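Local coordinates for putative angiotensinogen (Lampetra fluviatilis, PDB 5INW), which is a serpin that binds heparin and probably inhibits serine proteases, with heparin promoting thrombin inhibition through a template mechanism, at residues 76-81 / 154-159; 90-95 / 365-370; 177-182 / 384-389; 391-396 / 410-415. The protein carries 1 engineered substitution. All blocks are in the same frame, centred on the assembly; numbering follows the deposited sequence.

Contact 1: residues 76-81 / 154-159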
loop_
_atom_site.group_PDB
_atom_site.type_symbol
_atom_site.label_atom_id
_atom_site.label_comp_id
_atom_site.label_asym_id
_atom_site.label_seq_id
_atom_site.Cartn_x
_atom_site.Cartn_y
_atom_site.Cartn_z
ATOM N N SER A 76 6.548 -20.493 -6.552
ATOM C CA SER A 76 7.665 -19.660 -7.050
ATOM C C SER A 76 8.331 -18.849 -5.952
ATOM O O SER A 76 7.707 -18.580 -4.949
ATOM C CB SER A 76 7.164 -18.673 -8.105
ATOM O OG SER A 76 8.185 -17.772 -8.524
ATOM N N LYS A 77 9.570 -18.404 -6.163
ATOM C CA LYS A 77 10.312 -17.663 -5.104
ATOM C C LYS A 77 9.645 -16.285 -4.886
ATOM O O LYS A 77 9.267 -15.954 -3.776
ATOM C CB LYS A 77 11.833 -17.521 -5.418
ATOM C CG LYS A 77 12.648 -18.825 -5.405
ATOM C CD LYS A 77 12.612 -19.598 -6.738
ATOM C CE LYS A 77 13.449 -20.868 -6.708
ATOM N NZ LYS A 77 13.026 -21.742 -7.830
ATOM N N THR A 78 9.471 -15.526 -5.975
ATOM C CA THR A 78 8.790 -14.216 -5.947
ATOM C C THR A 78 7.372 -14.278 -5.375
ATOM O O THR A 78 6.956 -13.386 -4.654
ATOM C CB THR A 78 8.733 -13.598 -7.365
ATOM O OG1 THR A 78 8.344 -14.600 -8.313
ATOM C CG2 THR A 78 10.088 -13.016 -7.751
ATOM N N GLN A 79 6.657 -15.355 -5.698
ATOM C CA GLN A 79 5.309 -15.600 -5.172
ATOM C C GLN A 79 5.248 -15.804 -3.649
ATOM O O GLN A 79 4.330 -15.297 -3.026
ATOM C CB GLN A 79 4.645 -16.771 -5.893
ATOM C CG GLN A 79 4.334 -16.420 -7.346
ATOM C CD GLN A 79 3.913 -17.599 -8.210
ATOM O OE1 GLN A 79 4.129 -18.751 -7.857
ATOM N NE2 GLN A 79 3.352 -17.306 -9.372
ATOM N N ARG A 80 6.235 -16.493 -3.065
ATOM C CA ARG A 80 6.332 -16.678 -1.607
ATOM C C ARG A 80 6.523 -15.379 -0.853
ATOM O O ARG A 80 5.857 -15.142 0.156
ATOM C CB ARG A 80 7.449 -17.656 -1.213
ATOM C CG ARG A 80 7.154 -19.129 -1.584
ATOM C CD ARG A 80 8.132 -20.154 -0.968
ATOM N NE ARG A 80 8.387 -21.303 -1.847
ATOM C CZ ARG A 80 9.495 -21.534 -2.577
ATOM N NH1 ARG A 80 10.549 -20.709 -2.587
ATOM N NH2 ARG A 80 9.556 -22.635 -3.335
ATOM N N ILE A 81 7.437 -14.549 -1.330
ATOM C CA ILE A 81 7.678 -13.235 -0.714
ATOM C C ILE A 81 6.503 -12.259 -0.943
ATOM O O ILE A 81 6.183 -11.458 -0.063
ATOM C CB ILE A 81 9.055 -12.645 -1.115
ATOM C CG1 ILE A 81 9.310 -11.258 -0.488
ATOM C CG2 ILE A 81 9.188 -12.551 -2.617
ATOM C CD1 ILE A 81 9.323 -11.227 1.040
ATOM N N PHE A 154 13.075 -10.165 -1.896
ATOM C CA PHE A 154 12.287 -8.925 -1.862
ATOM C C PHE A 154 12.696 -7.895 -2.955
ATOM O O PHE A 154 11.851 -7.275 -3.588
ATOM C CB PHE A 154 12.386 -8.279 -0.469
ATOM C CG PHE A 154 11.474 -7.118 -0.287
ATOM C CD1 PHE A 154 10.102 -7.310 -0.231
ATOM C CD2 PHE A 154 11.970 -5.819 -0.222
ATOM C CE1 PHE A 154 9.234 -6.238 -0.090
ATOM C CE2 PHE A 154 11.100 -4.735 -0.093
ATOM C CZ PHE A 154 9.725 -4.951 -0.009
ATOM N N ALA A 155 13.990 -7.701 -3.178
ATOM C CA ALA A 155 14.471 -6.843 -4.249
ATOM C C ALA A 155 14.162 -7.456 -5.618
ATOM O O ALA A 155 13.944 -6.713 -6.583
ATOM C CB ALA A 155 15.974 -6.553 -4.105
ATOM N N ARG A 156 14.155 -8.788 -5.722
ATOM C CA ARG A 156 13.792 -9.418 -6.996
ATOM C C ARG A 156 12.339 -9.162 -7.359
ATOM O O ARG A 156 12.045 -8.814 -8.517
ATOM C CB ARG A 156 14.054 -10.924 -7.030
ATOM C CG ARG A 156 14.006 -11.499 -8.468
ATOM C CD ARG A 156 14.854 -12.742 -8.630
ATOM N NE ARG A 156 16.088 -12.554 -7.849
ATOM C CZ ARG A 156 16.904 -13.531 -7.441
ATOM N NH1 ARG A 156 16.718 -14.798 -7.827
ATOM N NH2 ARG A 156 17.959 -13.222 -6.691
ATOM N N LEU A 157 11.446 -9.356 -6.378
ATOM C CA LEU A 157 10.014 -9.010 -6.510
ATOM C C LEU A 157 9.848 -7.572 -6.999
ATOM O O LEU A 157 9.231 -7.358 -8.016
ATOM C CB LEU A 157 9.256 -9.180 -5.172
ATOM C CG LEU A 157 7.743 -8.848 -5.157
ATOM C CD1 LEU A 157 7.000 -9.819 -6.055
ATOM C CD2 LEU A 157 7.109 -8.829 -3.766
ATOM N N ASN A 158 10.429 -6.602 -6.298
ATOM C CA ASN A 158 10.304 -5.211 -6.723
ATOM C C ASN A 158 10.847 -4.956 -8.132
ATOM O O ASN A 158 10.217 -4.275 -8.929
ATOM C CB ASN A 158 10.871 -4.272 -5.676
ATOM C CG ASN A 158 9.992 -4.237 -4.430
ATOM O OD1 ASN A 158 8.761 -4.288 -4.529
ATOM N ND2 ASN A 158 10.613 -4.135 -3.258
ATOM N N GLY A 159 11.956 -5.585 -8.476
ATOM C CA GLY A 159 12.409 -5.561 -9.848
ATOM C C GLY A 159 11.373 -6.096 -10.831
ATOM O O GLY A 159 11.210 -5.549 -11.916
#

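Contact 2: residues 90-95 / 365-370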
loop_
_atom_site.group_PDB
_atom_site.type_symbol
_atom_site.label_atom_id
_atom_site.label_comp_id
_atom_site.label_asym_id
_atom_site.label_seq_id
_atom_site.Cartn_x
_atom_site.Cartn_y
_atom_site.Cartn_z
ATOM N N PHE A 90 -2.568 -7.863 5.080
ATOM C CA PHE A 90 -3.873 -8.306 5.579
ATOM C C PHE A 90 -3.919 -8.196 7.122
ATOM O O PHE A 90 -4.833 -7.626 7.706
ATOM C CB PHE A 90 -4.152 -9.710 5.092
ATOM C CG PHE A 90 -4.426 -9.821 3.610
ATOM C CD1 PHE A 90 -5.340 -8.980 2.955
ATOM C CD2 PHE A 90 -3.803 -10.827 2.848
ATOM C CE1 PHE A 90 -5.609 -9.132 1.566
ATOM C CE2 PHE A 90 -4.048 -10.961 1.474
ATOM C CZ PHE A 90 -4.942 -10.116 0.829
ATOM N N ARG A 91 -2.873 -8.677 7.763
ATOM C CA ARG A 91 -2.723 -8.480 9.180
ATOM C C ARG A 91 -2.866 -7.000 9.538
ATOM O O ARG A 91 -3.512 -6.656 10.525
ATOM C CB ARG A 91 -1.402 -9.092 9.680
ATOM C CG ARG A 91 -1.544 -10.586 9.998
ATOM C CD ARG A 91 -0.289 -11.420 9.761
ATOM N NE ARG A 91 0.926 -10.746 10.253
ATOM C CZ ARG A 91 2.141 -10.774 9.678
ATOM N NH1 ARG A 91 2.385 -11.478 8.560
ATOM N NH2 ARG A 91 3.134 -10.070 10.231
ATOM N N LEU A 92 -2.319 -6.127 8.721
ATOM C CA LEU A 92 -2.428 -4.729 9.021
ATOM C C LEU A 92 -3.846 -4.279 8.811
ATOM O O LEU A 92 -4.368 -3.497 9.602
ATOM C CB LEU A 92 -1.456 -3.919 8.172
ATOM C CG LEU A 92 -1.571 -2.401 8.244
ATOM C CD1 LEU A 92 -1.261 -1.957 9.659
ATOM C CD2 LEU A 92 -0.593 -1.738 7.282
ATOM N N TYR A 93 -4.462 -4.765 7.744
ATOM C CA TYR A 93 -5.840 -4.397 7.441
ATOM C C TYR A 93 -6.699 -4.627 8.652
ATOM O O TYR A 93 -7.506 -3.777 9.021
ATOM C CB TYR A 93 -6.376 -5.243 6.296
ATOM C CG TYR A 93 -7.652 -4.746 5.621
ATOM C CD1 TYR A 93 -8.902 -5.013 6.147
ATOM C CD2 TYR A 93 -7.602 -4.065 4.393
ATOM C CE1 TYR A 93 -10.049 -4.576 5.511
ATOM C CE2 TYR A 93 -8.745 -3.676 3.730
ATOM C CZ TYR A 93 -9.972 -3.920 4.300
ATOM O OH TYR A 93 -11.125 -3.476 3.662
ATOM N N LYS A 94 -6.516 -5.795 9.250
ATOM C CA LYS A 94 -7.278 -6.221 10.392
ATOM C C LYS A 94 -7.117 -5.357 11.601
ATOM O O LYS A 94 -8.059 -5.192 12.331
ATOM C CB LYS A 94 -6.896 -7.631 10.755
ATOM C CG LYS A 94 -7.521 -8.625 9.800
ATOM C CD LYS A 94 -6.771 -9.955 9.840
ATOM C CE LYS A 94 -7.593 -11.076 9.218
ATOM N NZ LYS A 94 -8.318 -10.631 7.984
ATOM N N GLN A 95 -5.932 -4.819 11.826
ATOM C CA GLN A 95 -5.735 -3.802 12.850
ATOM C C GLN A 95 -6.418 -2.466 12.510
ATOM O O GLN A 95 -7.046 -1.872 13.366
ATOM C CB GLN A 95 -4.246 -3.540 13.080
ATOM C CG GLN A 95 -3.393 -4.724 13.541
ATOM C CD GLN A 95 -3.885 -5.404 14.806
ATOM O OE1 GLN A 95 -4.027 -6.622 14.812
ATOM N NE2 GLN A 95 -4.187 -4.636 15.849
ATOM N N SER A 365 2.692 -2.143 16.432
ATOM C CA SER A 365 2.858 -2.634 17.781
ATOM C C SER A 365 1.991 -3.867 18.059
ATOM O O SER A 365 2.494 -4.880 18.533
ATOM C CB SER A 365 2.571 -1.529 18.794
ATOM O OG SER A 365 3.559 -0.512 18.708
ATOM N N ALA A 366 0.703 -3.809 17.749
ATOM C CA ALA A 366 -0.149 -4.997 17.926
ATOM C C ALA A 366 0.336 -6.199 17.103
ATOM O O ALA A 366 0.268 -7.352 17.559
ATOM C CB ALA A 366 -1.585 -4.692 17.599
ATOM N N MET A 367 0.842 -5.942 15.901
ATOM C CA MET A 367 1.321 -7.027 15.043
ATOM C C MET A 367 2.644 -7.632 15.493
ATOM O O MET A 367 3.117 -8.586 14.889
ATOM C CB MET A 367 1.429 -6.543 13.607
ATOM C CG MET A 367 0.082 -6.163 13.010
ATOM S SD MET A 367 0.314 -5.098 11.598
ATOM C CE MET A 367 1.236 -6.194 10.507
ATOM N N GLY A 368 3.243 -7.077 16.538
ATOM C CA GLY A 368 4.420 -7.674 17.182
ATOM C C GLY A 368 5.748 -6.916 17.116
ATOM O O GLY A 368 6.735 -7.438 17.621
ATOM N N MET A 369 5.741 -5.693 16.552
ATOM C CA MET A 369 6.935 -4.926 16.242
ATOM C C MET A 369 7.034 -3.736 17.164
ATOM O O MET A 369 7.595 -2.677 16.821
ATOM C CB MET A 369 6.894 -4.433 14.810
ATOM C CG MET A 369 7.193 -5.526 13.826
ATOM S SD MET A 369 6.729 -5.010 12.179
ATOM C CE MET A 369 4.960 -5.358 12.251
ATOM N N SER A 370 6.550 -3.941 18.368
ATOM C CA SER A 370 6.549 -2.913 19.377
ATOM C C SER A 370 7.959 -2.469 19.816
ATOM O O SER A 370 8.145 -1.344 20.292
ATOM C CB SER A 370 5.801 -3.475 20.598
ATOM O OG SER A 370 5.605 -2.463 21.550
#

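Contact 3: residues 177-182 / 384-389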
loop_
_atom_site.group_PDB
_atom_site.type_symbol
_atom_site.label_atom_id
_atom_site.label_comp_id
_atom_site.label_asym_id
_atom_site.label_seq_id
_atom_site.Cartn_x
_atom_site.Cartn_y
_atom_site.Cartn_z
ATOM N N PHE A 177 17.557 9.452 4.310
ATOM C CA PHE A 177 18.295 10.628 4.760
ATOM C C PHE A 177 18.956 10.339 6.104
ATOM O O PHE A 177 18.364 9.693 6.965
ATOM C CB PHE A 177 17.338 11.823 4.871
ATOM C CG PHE A 177 16.638 12.152 3.607
ATOM C CD1 PHE A 177 17.307 12.826 2.594
ATOM C CD2 PHE A 177 15.287 11.766 3.416
ATOM C CE1 PHE A 177 16.668 13.166 1.416
ATOM C CE2 PHE A 177 14.622 12.101 2.211
ATOM C CZ PHE A 177 15.332 12.797 1.197
ATOM N N SER A 178 20.136 10.889 6.311
ATOM C CA SER A 178 20.889 10.680 7.549
ATOM C C SER A 178 21.441 11.997 8.107
ATOM O O SER A 178 21.824 12.901 7.346
ATOM C CB SER A 178 22.008 9.662 7.276
ATOM O OG SER A 178 22.954 9.629 8.318
ATOM N N LYS A 179 21.517 12.075 9.443
ATOM C CA LYS A 179 22.157 13.248 10.137
ATOM C C LYS A 179 23.578 13.490 9.658
ATOM O O LYS A 179 24.355 12.548 9.466
ATOM C CB LYS A 179 22.181 13.077 11.642
ATOM C CG LYS A 179 22.390 14.342 12.436
ATOM C CD LYS A 179 22.408 14.018 13.930
ATOM C CE LYS A 179 21.971 15.185 14.806
ATOM N NZ LYS A 179 23.003 16.253 14.909
ATOM N N LYS A 180 23.890 14.754 9.422
ATOM C CA LYS A 180 25.126 15.128 8.739
ATOM C C LYS A 180 26.359 14.718 9.503
ATOM O O LYS A 180 27.296 14.203 8.916
ATOM C CB LYS A 180 25.184 16.634 8.455
ATOM C CG LYS A 180 26.232 17.011 7.413
ATOM C CD LYS A 180 26.230 18.506 7.148
ATOM C CE LYS A 180 27.071 19.195 8.206
ATOM N NZ LYS A 180 27.197 20.652 7.988
ATOM N N GLY A 181 26.364 14.903 10.798
ATOM C CA GLY A 181 27.511 14.403 11.566
ATOM C C GLY A 181 27.672 12.879 11.738
ATOM O O GLY A 181 28.701 12.416 12.158
ATOM N N LEU A 182 26.648 12.106 11.416
ATOM C CA LEU A 182 26.453 10.795 12.003
ATOM C C LEU A 182 27.099 9.707 11.160
ATOM O O LEU A 182 26.649 9.455 10.033
ATOM C CB LEU A 182 24.947 10.521 12.164
ATOM C CG LEU A 182 24.580 9.136 12.647
ATOM C CD1 LEU A 182 25.022 8.982 14.092
ATOM C CD2 LEU A 182 23.093 8.872 12.496
ATOM N N GLY A 384 27.039 2.807 15.797
ATOM C CA GLY A 384 27.311 2.681 17.205
ATOM C C GLY A 384 27.427 4.030 17.867
ATOM O O GLY A 384 27.435 4.088 19.070
ATOM N N MET A 385 27.549 5.114 17.095
ATOM C CA MET A 385 27.773 6.485 17.631
ATOM C C MET A 385 26.614 6.955 18.506
ATOM O O MET A 385 26.811 7.857 19.303
ATOM C CB MET A 385 27.938 7.527 16.501
ATOM C CG MET A 385 29.255 8.271 16.356
ATOM S SD MET A 385 28.832 9.744 15.346
ATOM C CE MET A 385 28.414 11.017 16.566
ATOM N N GLN A 386 25.418 6.390 18.295
ATOM C CA GLN A 386 24.199 6.745 19.001
ATOM C C GLN A 386 23.255 5.546 19.162
ATOM O O GLN A 386 23.278 4.618 18.351
ATOM C CB GLN A 386 23.425 7.801 18.213
ATOM C CG GLN A 386 23.946 9.234 18.181
ATOM C CD GLN A 386 22.996 10.192 17.446
ATOM O OE1 GLN A 386 21.945 9.815 17.008
ATOM N NE2 GLN A 386 23.351 11.449 17.391
ATOM N N LYS A 387 22.413 5.600 20.195
ATOM C CA LYS A 387 21.360 4.613 20.426
ATOM C C LYS A 387 20.070 5.122 19.794
ATOM O O LYS A 387 19.481 6.132 20.275
ATOM C CB LYS A 387 21.147 4.338 21.919
ATOM C CG LYS A 387 20.011 3.343 22.220
ATOM C CD LYS A 387 20.001 2.779 23.652
ATOM C CE LYS A 387 20.387 1.301 23.710
ATOM N NZ LYS A 387 20.992 0.941 25.030
ATOM N N LEU A 388 19.648 4.428 18.717
ATOM C CA LEU A 388 18.559 4.898 17.866
ATOM C C LEU A 388 17.300 4.047 18.061
ATOM O O LEU A 388 17.384 2.842 18.362
ATOM C CB LEU A 388 19.001 4.899 16.404
ATOM C CG LEU A 388 20.263 5.708 16.001
ATOM C CD1 LEU A 388 20.510 5.611 14.528
ATOM C CD2 LEU A 388 20.142 7.171 16.419
ATOM N N HIS A 389 16.148 4.713 17.927
ATOM C CA HIS A 389 14.866 4.055 17.934
ATOM C C HIS A 389 14.008 4.706 16.872
ATOM O O HIS A 389 14.277 5.846 16.462
ATOM C CB HIS A 389 14.187 4.154 19.338
ATOM C CG HIS A 389 13.878 5.557 19.787
ATOM N ND1 HIS A 389 12.600 6.062 19.805
ATOM C CD2 HIS A 389 14.679 6.552 20.233
ATOM C CE1 HIS A 389 12.616 7.305 20.248
ATOM N NE2 HIS A 389 13.872 7.634 20.493
#

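Contact 4: residues 391-396 / 410-415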
loop_
_atom_site.group_PDB
_atom_site.type_symbol
_atom_site.label_atom_id
_atom_site.label_comp_id
_atom_site.label_asym_id
_atom_site.label_seq_id
_atom_site.Cartn_x
_atom_site.Cartn_y
_atom_site.Cartn_z
ATOM N N ASP A 391 11.045 6.809 16.084
ATOM C CA ASP A 391 10.151 7.800 16.677
ATOM C C ASP A 391 8.760 7.698 16.149
ATOM O O ASP A 391 7.850 7.719 16.899
ATOM C CB ASP A 391 10.644 9.189 16.361
ATOM C CG ASP A 391 9.907 10.237 17.132
ATOM O OD1 ASP A 391 9.654 10.027 18.344
ATOM O OD2 ASP A 391 9.617 11.291 16.548
ATOM N N LYS A 392 8.618 7.571 14.840
ATOM C CA LYS A 392 7.393 7.806 14.131
ATOM C C LYS A 392 7.376 7.093 12.762
ATOM O O LYS A 392 8.386 7.117 12.015
ATOM C CB LYS A 392 7.254 9.321 13.920
ATOM C CG LYS A 392 5.980 9.722 13.167
ATOM C CD LYS A 392 5.436 11.090 13.569
ATOM C CE LYS A 392 3.919 11.074 13.751
ATOM N NZ LYS A 392 3.418 12.200 14.619
ATOM N N ILE A 393 6.211 6.540 12.420
ATOM C CA ILE A 393 5.934 5.983 11.089
ATOM C C ILE A 393 4.575 6.387 10.530
ATOM O O ILE A 393 3.553 6.016 11.065
ATOM C CB ILE A 393 5.921 4.460 11.121
ATOM C CG1 ILE A 393 7.265 3.931 11.572
ATOM C CG2 ILE A 393 5.621 3.898 9.749
ATOM C CD1 ILE A 393 7.368 2.413 11.492
ATOM N N THR A 394 4.573 7.159 9.465
ATOM C CA THR A 394 3.328 7.571 8.853
ATOM C C THR A 394 3.161 6.771 7.582
ATOM O O THR A 394 4.110 6.188 7.093
ATOM C CB THR A 394 3.272 9.109 8.641
ATOM O OG1 THR A 394 4.477 9.600 8.045
ATOM C CG2 THR A 394 3.173 9.772 9.978
ATOM N N HIS A 395 1.925 6.673 7.119
ATOM C CA HIS A 395 1.609 6.085 5.842
ATOM C C HIS A 395 0.494 6.898 5.280
ATOM O O HIS A 395 -0.434 7.178 5.949
ATOM C CB HIS A 395 1.202 4.632 5.953
ATOM C CG HIS A 395 0.987 3.998 4.628
ATOM N ND1 HIS A 395 2.021 3.527 3.855
ATOM C CD2 HIS A 395 -0.125 3.860 3.884
ATOM C CE1 HIS A 395 1.545 3.090 2.708
ATOM N NE2 HIS A 395 0.244 3.274 2.706
ATOM N N LYS A 396 0.629 7.319 4.047
ATOM C CA LYS A 396 -0.323 8.215 3.379
ATOM C C LYS A 396 -0.562 7.622 1.975
ATOM O O LYS A 396 0.391 7.158 1.310
ATOM C CB LYS A 396 0.310 9.597 3.319
ATOM C CG LYS A 396 -0.648 10.755 3.222
ATOM C CD LYS A 396 -1.052 11.105 1.771
ATOM C CE LYS A 396 -2.143 12.180 1.724
ATOM N NZ LYS A 396 -2.018 13.044 0.523
ATOM N N ALA A 410 1.266 5.884 -2.826
ATOM C CA ALA A 410 1.479 5.714 -1.390
ATOM C C ALA A 410 2.840 6.240 -0.997
ATOM O O ALA A 410 3.731 6.297 -1.810
ATOM C CB ALA A 410 1.372 4.244 -0.987
ATOM N N GLU A 411 2.989 6.554 0.282
ATOM C CA GLU A 411 4.194 7.167 0.854
ATOM C C GLU A 411 4.311 6.667 2.282
ATOM O O GLU A 411 3.384 6.876 3.064
ATOM C CB GLU A 411 3.935 8.636 0.997
ATOM C CG GLU A 411 3.479 9.372 -0.252
ATOM C CD GLU A 411 3.237 10.849 0.003
ATOM O OE1 GLU A 411 2.922 11.255 1.155
ATOM O OE2 GLU A 411 3.348 11.610 -0.976
ATOM N N THR A 412 5.416 6.000 2.608
ATOM C CA THR A 412 5.715 5.641 3.971
ATOM C C THR A 412 6.962 6.386 4.406
ATOM O O THR A 412 7.965 6.383 3.712
ATOM C CB THR A 412 6.002 4.179 4.043
ATOM O OG1 THR A 412 4.937 3.502 3.364
ATOM C CG2 THR A 412 6.138 3.711 5.481
ATOM N N VAL A 413 6.881 7.003 5.577
ATOM C CA VAL A 413 7.944 7.777 6.160
ATOM C C VAL A 413 8.253 7.211 7.552
ATOM O O VAL A 413 7.349 7.046 8.350
ATOM C CB VAL A 413 7.552 9.270 6.246
ATOM C CG1 VAL A 413 8.659 10.093 6.885
ATOM C CG2 VAL A 413 7.309 9.798 4.885
ATOM N N VAL A 414 9.546 7.022 7.860
ATOM C CA VAL A 414 10.004 6.531 9.158
ATOM C C VAL A 414 10.973 7.533 9.720
ATOM O O VAL A 414 11.862 7.972 9.021
ATOM C CB VAL A 414 10.733 5.196 9.018
ATOM C CG1 VAL A 414 11.052 4.619 10.394
ATOM C CG2 VAL A 414 9.874 4.189 8.243
ATOM N N GLY A 415 10.801 7.935 10.969
ATOM C CA GLY A 415 11.709 8.928 11.553
ATOM C C GLY A 415 12.451 8.234 12.645
ATOM O O GLY A 415 11.816 7.592 13.491
#

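Contact 1: residues 76-81 / 154-159
Ile81 and Phe154 supply the main apolar contact between 76-81 and 154-159. The CG1 branch of Ile81, swung opposite the backbone N (chi1 179°), reaches the edge of the Phe154 ring close to its plane, with Ile81 CG1 4.0 Å from Phe154 CD1. The two side chains cross at about a right angle. Next to this pair, Ile81 CG2 lies 4.2 Å from Leu157 CB. At the exposed margin the Thr78 methyl CG2 loosely approaches Arg156 CG.

A second group of contacts involves backbone atoms. Leu157 CD1 rests 3.8 Å from the carbonyl O of Thr78, and the Thr78 methyl CG2 lies 4.1 Å from Leu157 N.

No hydrogen bond crosses between the segments; those of 76-81 lie at the start of its helix. Ser76 holds the N-cap position; its OG lies 3.2 Å from Thr78 OG1 in a hydroxyl pair, and Ser76 N donates to Gln79 OE1 at 3.3 Å. Gln79 NE2 bonds outside, to Lys20 O of the C-terminal peptide chain.

The short axes approach to 9.1 Å and cross at -101°, a nearly perpendicular packing of serpin helices A and D; in antithrombin this region binds heparin, and it may do so here.

Contact 2: residues 90-95 / 365-370
Met367 reaches out from 365-370 and lies across helix 90-95, meeting Gln95, Leu92 and Arg91 in turn. Its CG sits beside the backbone N (chi1 -64°), and a bend at the thioether (chi3 62°) folds the methyl along the other helix. The inner, closely packed part is the sulfur: Met367 SD is 3.8 Å from Leu92 CA and 4.0 Å from Leu92 CD1, so it rests against both the backbone and one branch of the buried leucine. The two side chains meet at a slant, and Leu92 is backed further by Phe108 and Tyr363. The methyl CE ends 4.0 Å from Arg91 CB and obliquely beside the guanidinium, whose NH2 bonds to Ala135 O in helix 126-136.

The other side faces solvent, with Gln95 partly exposed and Ala366 exposed, and no hydrogen bond joins the segments. Gln95 and Met367 slide past each other in opposite senses, Gln95 CG 3.8 Å from Met367 CG. The Gln95 amide lies against the methyl of Ala366, with Gln95 CD 3.7 Å from Ala366 CB. Replacing Met367 with an alanine would probably open a gap over Leu92 and leave the aliphatic parts of Arg91 and Gln95 without their apolar neighbour.

Just beyond Met367, Gly368 adopts a positive phi and serves as the C-prime residue of a Schellman motif. The short axes run 159° apart at a closest approach of 10.2 Å: a nearly antiparallel pairing of serpin helices A and I.

Contact 3: residues 177-182 / 384-389
The carboxamide of Gln386 is the flat group that meets Leu182. Leu182 CD1 stands almost straight above the amide plane, 4.1 Å from Gln386 CD. Lys179 CD lies obliquely, out beyond the amide nitrogen, 4.4 Å from Gln386 NE2, a loose contact. Gln386 OE1 bonds to the hydroxyl of Ser239 on strand 238-251, which probably fixes the turn of the amide. With the chain of Gln386 extended beyond CG, the amide reaches as far as this leucine branch.

Met385 meets the same branch from the exposed side. Its CB and SD both lie 4.1 Å from Leu182 CD1, and the two side chains run past each other in opposite directions. Met385 SD also comes 4.2 Å from Gly181 O, a loose contact. No hydrogen bond links the segments, and the 211 Å² buried is mainly van der Waals packing.

Leu182 closes a type I turn begun at Lys179, its N bonded to Lys179 O at 3.0 Å, and its side chain also rests on Leu240. The arrangement joins the turn after strand 168-179 to the loop before strand 389-401, at the end of serpin sheet A reached by the inserted, cleaved reactive loop.

Contact 4: residues 391-396 / 410-415
His395 and Thr412 meet through two rotations: the imidazole swings opposite its backbone N (chi1 -175°), and Thr412 keeps its hydroxyl beside its own N (chi1 -50°). Thr412 OG1 thereby arrives in the plane of the imidazole, at its edge, and hydrogen-bonds His395 ND1 at 3.0 Å. Both groups have second partners under the sheet, NE2 with Ser109 N and OG1 with Ser112 OG, so the imidazole is held at both nitrogens. A phenylalanine in place of His395 would probably keep the ring's bulk but leave Thr412 OG1 and Ser109 N without this mate.

On the same face, Ile393 CG1 lies 4.0 Å from Val414 CG1, the two chains side by side, while Thr412 and Val414 pack on Ala116 of helix 110-122. The strands are antiparallel, 177° apart. Strand 405-417 is the N-terminal part of the cleaved reactive loop, inserted into serpin sheet A between strands 238-251 and 389-401, and its contact with the start of helix 110-122 lies in what serpin literature calls the shutter region.

Backbone bonds set the register. Thr394 N to Val413 O (3.0 Å) and Lys396 N to Glu411 O (3.0 Å) fix Thr394 opposite Val413 and Lys396 opposite Glu411. Near the other end, Asp391 and Lys392 both face Gly415 in a classic beta bulge: Asp391 N bonds Gly415 O at 2.8 Å, while Lys392 N makes a weak second bond to it. The opposite face carries Thr394 beside Val413, with Thr394 OG1 3.6 Å from Val413 CB, and Lys396 alongside Glu411, whose OE1 lies 3.8 Å from Lys396 CB.

Contacts 1 and 2 share helix 77-96, pairing successive parts of it with two different helices; their centres are 22 Å apart. Contact 1 is largely buried, contact 2 a surface contact. Contacts 3 and 4 reach the same sheet, and their segments adjoin in sequence at 389-391, with centres 18 Å apart. Contact 3 is loose surface packing far from the chain's centre (27 Å). Contacts 1, 2 and 3 have no hydrogen bond between their segments. Contact 4, at 11 Å the most central of the four, is partly buried and differs in kind: backbone hydrogen bonds, a histidine–threonine side-chain bond and 515 Å² of buried surface, about twice that of any other contact here.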